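Local coordinates for protein phosphoribosyl-glycinamide (GAR) synthetase (Cryptococcus neoformans var. grubii serotype A, PDB 7LVO) that joins glycine to phosphoribosylamine at the cost of ATP in de novo purine synthesis, as the N-terminal GAR synthetase half of a bifunctional GAR/AIR synthetase, at residues S82-P87 against R95-W100. Sequence-based numbering, arbitrary orientation.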
loop_
_atom_site.group_PDB
_atom_site.type_symbol
_atom_site.label_atom_id
_atom_site.label_comp_id
_atom_site.label_asym_id
_atom_site.label_seq_id
_atom_site.Cartn_x
_atom_site.Cartn_y
_atom_site.Cartn_z
ATOM N N SER A 82 -7.357 -8.065 -18.829
ATOM C CA SER A 82 -8.744 -8.504 -18.775
ATOM C C SER A 82 -9.140 -8.680 -17.315
ATOM O O SER A 82 -8.311 -9.026 -16.471
ATOM C CB SER A 82 -8.955 -9.815 -19.537
ATOM O OG SER A 82 -8.282 -10.882 -18.897
ATOM N N ASN A 83 -10.416 -8.456 -17.032
ATOM C CA ASN A 83 -10.952 -8.643 -15.692
ATOM C C ASN A 83 -11.508 -10.056 -15.536
ATOM O O ASN A 83 -12.054 -10.638 -16.474
ATOM C CB ASN A 83 -12.045 -7.616 -15.400
ATOM C CG ASN A 83 -11.480 -6.263 -14.998
ATOM O OD1 ASN A 83 -10.283 -6.017 -15.107
ATOM N ND2 ASN A 83 -12.355 -5.376 -14.533
ATOM N N LEU A 84 -11.362 -10.600 -14.332
ATOM C CA LEU A 84 -11.843 -11.939 -13.996
ATOM C C LEU A 84 -12.806 -11.814 -12.822
ATOM O O LEU A 84 -12.380 -11.645 -11.676
ATOM C CB LEU A 84 -10.680 -12.866 -13.662
ATOM C CG LEU A 84 -11.039 -14.284 -13.219
ATOM C CD1 LEU A 84 -11.740 -15.037 -14.339
ATOM C CD2 LEU A 84 -9.781 -15.027 -12.762
ATOM N N ALA A 85 -14.106 -11.893 -13.109
ATOM C CA ALA A 85 -15.140 -11.786 -12.077
ATOM C C ALA A 85 -15.323 -13.158 -11.440
ATOM O O ALA A 85 -16.239 -13.918 -11.758
ATOM C CB ALA A 85 -16.443 -11.253 -12.664
ATOM N N LEU A 86 -14.419 -13.480 -10.518
ATOM C CA LEU A 86 -14.406 -14.766 -9.840
ATOM C C LEU A 86 -14.023 -14.560 -8.383
ATOM O O LEU A 86 -13.143 -13.741 -8.082
ATOM C CB LEU A 86 -13.416 -15.732 -10.504
ATOM C CG LEU A 86 -13.414 -17.158 -9.964
ATOM C CD1 LEU A 86 -14.684 -17.888 -10.371
ATOM C CD2 LEU A 86 -12.176 -17.912 -10.439
ATOM N N PRO A 87 -14.663 -15.274 -7.460
ATOM C CA PRO A 87 -14.253 -15.170 -6.055
ATOM C C PRO A 87 -12.894 -15.811 -5.827
ATOM O O PRO A 87 -12.471 -16.711 -6.560
ATOM C CB PRO A 87 -15.355 -15.922 -5.296
ATOM C CG PRO A 87 -16.499 -16.038 -6.254
ATOM C CD PRO A 87 -15.872 -16.106 -7.623
ATOM N N ARG A 95 -9.219 -21.891 -2.927
ATOM C CA ARG A 95 -9.302 -22.907 -3.975
ATOM C C ARG A 95 -9.844 -22.333 -5.279
ATOM O O ARG A 95 -9.410 -22.726 -6.366
ATOM C CB ARG A 95 -10.177 -24.075 -3.515
ATOM C CG ARG A 95 -9.857 -25.389 -4.219
ATOM C CD ARG A 95 -11.110 -26.108 -4.713
ATOM N NE ARG A 95 -12.064 -26.384 -3.645
ATOM C CZ ARG A 95 -13.173 -25.684 -3.428
ATOM N NH1 ARG A 95 -13.504 -24.655 -4.192
ATOM N NH2 ARG A 95 -13.970 -26.029 -2.421
ATOM N N SER A 96 -10.794 -21.402 -5.191
ATOM C CA SER A 96 -11.399 -20.843 -6.396
ATOM C C SER A 96 -10.346 -20.252 -7.325
ATOM O O SER A 96 -10.234 -20.644 -8.492
ATOM C CB SER A 96 -12.436 -19.787 -6.018
ATOM O OG SER A 96 -12.975 -19.178 -7.174
ATOM N N ILE A 97 -9.556 -19.302 -6.822
ATOM C CA ILE A 97 -8.593 -18.623 -7.685
ATOM C C ILE A 97 -7.336 -19.470 -7.892
ATOM O O ILE A 97 -6.682 -19.366 -8.939
ATOM C CB ILE A 97 -8.246 -17.243 -7.100
ATOM C CG1 ILE A 97 -7.391 -16.442 -8.083
ATOM C CG2 ILE A 97 -7.512 -17.389 -5.778
ATOM C CD1 ILE A 97 -8.069 -16.171 -9.417
ATOM N N VAL A 98 -6.971 -20.299 -6.914
ATOM C CA VAL A 98 -5.790 -21.146 -7.070
ATOM C C VAL A 98 -6.037 -22.206 -8.133
ATOM O O VAL A 98 -5.174 -22.465 -8.981
ATOM C CB VAL A 98 -5.405 -21.778 -5.722
ATOM C CG1 VAL A 98 -4.298 -22.812 -5.912
ATOM C CG2 VAL A 98 -4.967 -20.698 -4.744
ATOM N N GLU A 99 -7.221 -22.828 -8.114
ATOM C CA GLU A 99 -7.549 -23.817 -9.137
ATOM C C GLU A 99 -7.683 -23.163 -10.506
ATOM O O GLU A 99 -7.252 -23.729 -11.518
ATOM C CB GLU A 99 -8.836 -24.549 -8.761
ATOM C CG GLU A 99 -9.234 -25.648 -9.727
ATOM C CD GLU A 99 -10.467 -26.402 -9.270
ATOM O OE1 GLU A 99 -10.983 -26.096 -8.172
ATOM O OE2 GLU A 99 -10.922 -27.301 -10.009
ATOM N N TRP A 100 -8.271 -21.966 -10.559
ATOM C CA TRP A 100 -8.345 -21.235 -11.819
ATOM C C TRP A 100 -6.947 -20.940 -12.357
ATOM O O TRP A 100 -6.646 -21.211 -13.524
ATOM C CB TRP A 100 -9.134 -19.937 -11.623
ATOM C CG TRP A 100 -9.409 -19.198 -12.890
ATOM C CD1 TRP A 100 -10.532 -19.282 -13.657
ATOM C CD2 TRP A 100 -8.550 -18.256 -13.546
ATOM N NE1 TRP A 100 -10.427 -18.456 -14.745
ATOM C CE2 TRP A 100 -9.223 -17.811 -14.700
ATOM C CE3 TRP A 100 -7.285 -17.740 -13.264
ATOM C CZ2 TRP A 100 -8.670 -16.882 -15.577
ATOM C CZ3 TRP A 100 -6.736 -16.817 -14.136
ATOM C CH2 TRP A 100 -7.425 -16.399 -15.277
#
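Pro87 and Ser96 bring the two backbones nearest each other, their CA atoms 6.4 Å apart, where the chain leaving strand 81-83 passes the first turn of helix 95-104, after an inverse gamma turn centred on Ala85. Three side chains from the helix, those of Ser96, Ile97 and Trp100, receive this passing chain. The polar link is short: Ser96 OG donates to Pro87 O at 2.6 Å, the hydroxyl approaching from above the carbonyl plane, 36° out of it. Setting OG anti to the backbone N of Ser96 (chi1 176°) swings the hydroxyl out to this carbonyl, while the branch point of Leu86 lies alongside the serine hydroxyl, CG 3.5 Å from Ser96 OG. The apolar half of the contact centres on a CH-pi interaction. Coming from the opposite direction to the tryptophan, Leu84 CD2 sits over one face of the six-membered ring of Trp100, 3.4 Å from its centroid and 8° off the normal; CD1 of the same leucine leans toward the pyrrole side, 3.7 Å from Trp100 NE1. Leu86 comes in obliquely, its CD2 3.8 Å from Trp100 CB, near the root of the indole. Deeper in, Ile97 CD1 meets Leu84 CD2 at 3.9 Å, and Ile97 continues inward onto Leu41 and Leu43 of strand 38-44. Both Leu84 and Trp100 also touch Val66 of strand 62-67, which ties the pair to the neighbouring strand. Away from the predicted ATP and magnesium sites, this is structural packing in the N domain of GAR synthetase: a helix covering a parallel beta-sheet, with strand 81-83 at the sheet's edge and its crossover to strand 108-111 made through helix 95-104, a beta-alpha-beta arrangement of Rossmann-like type.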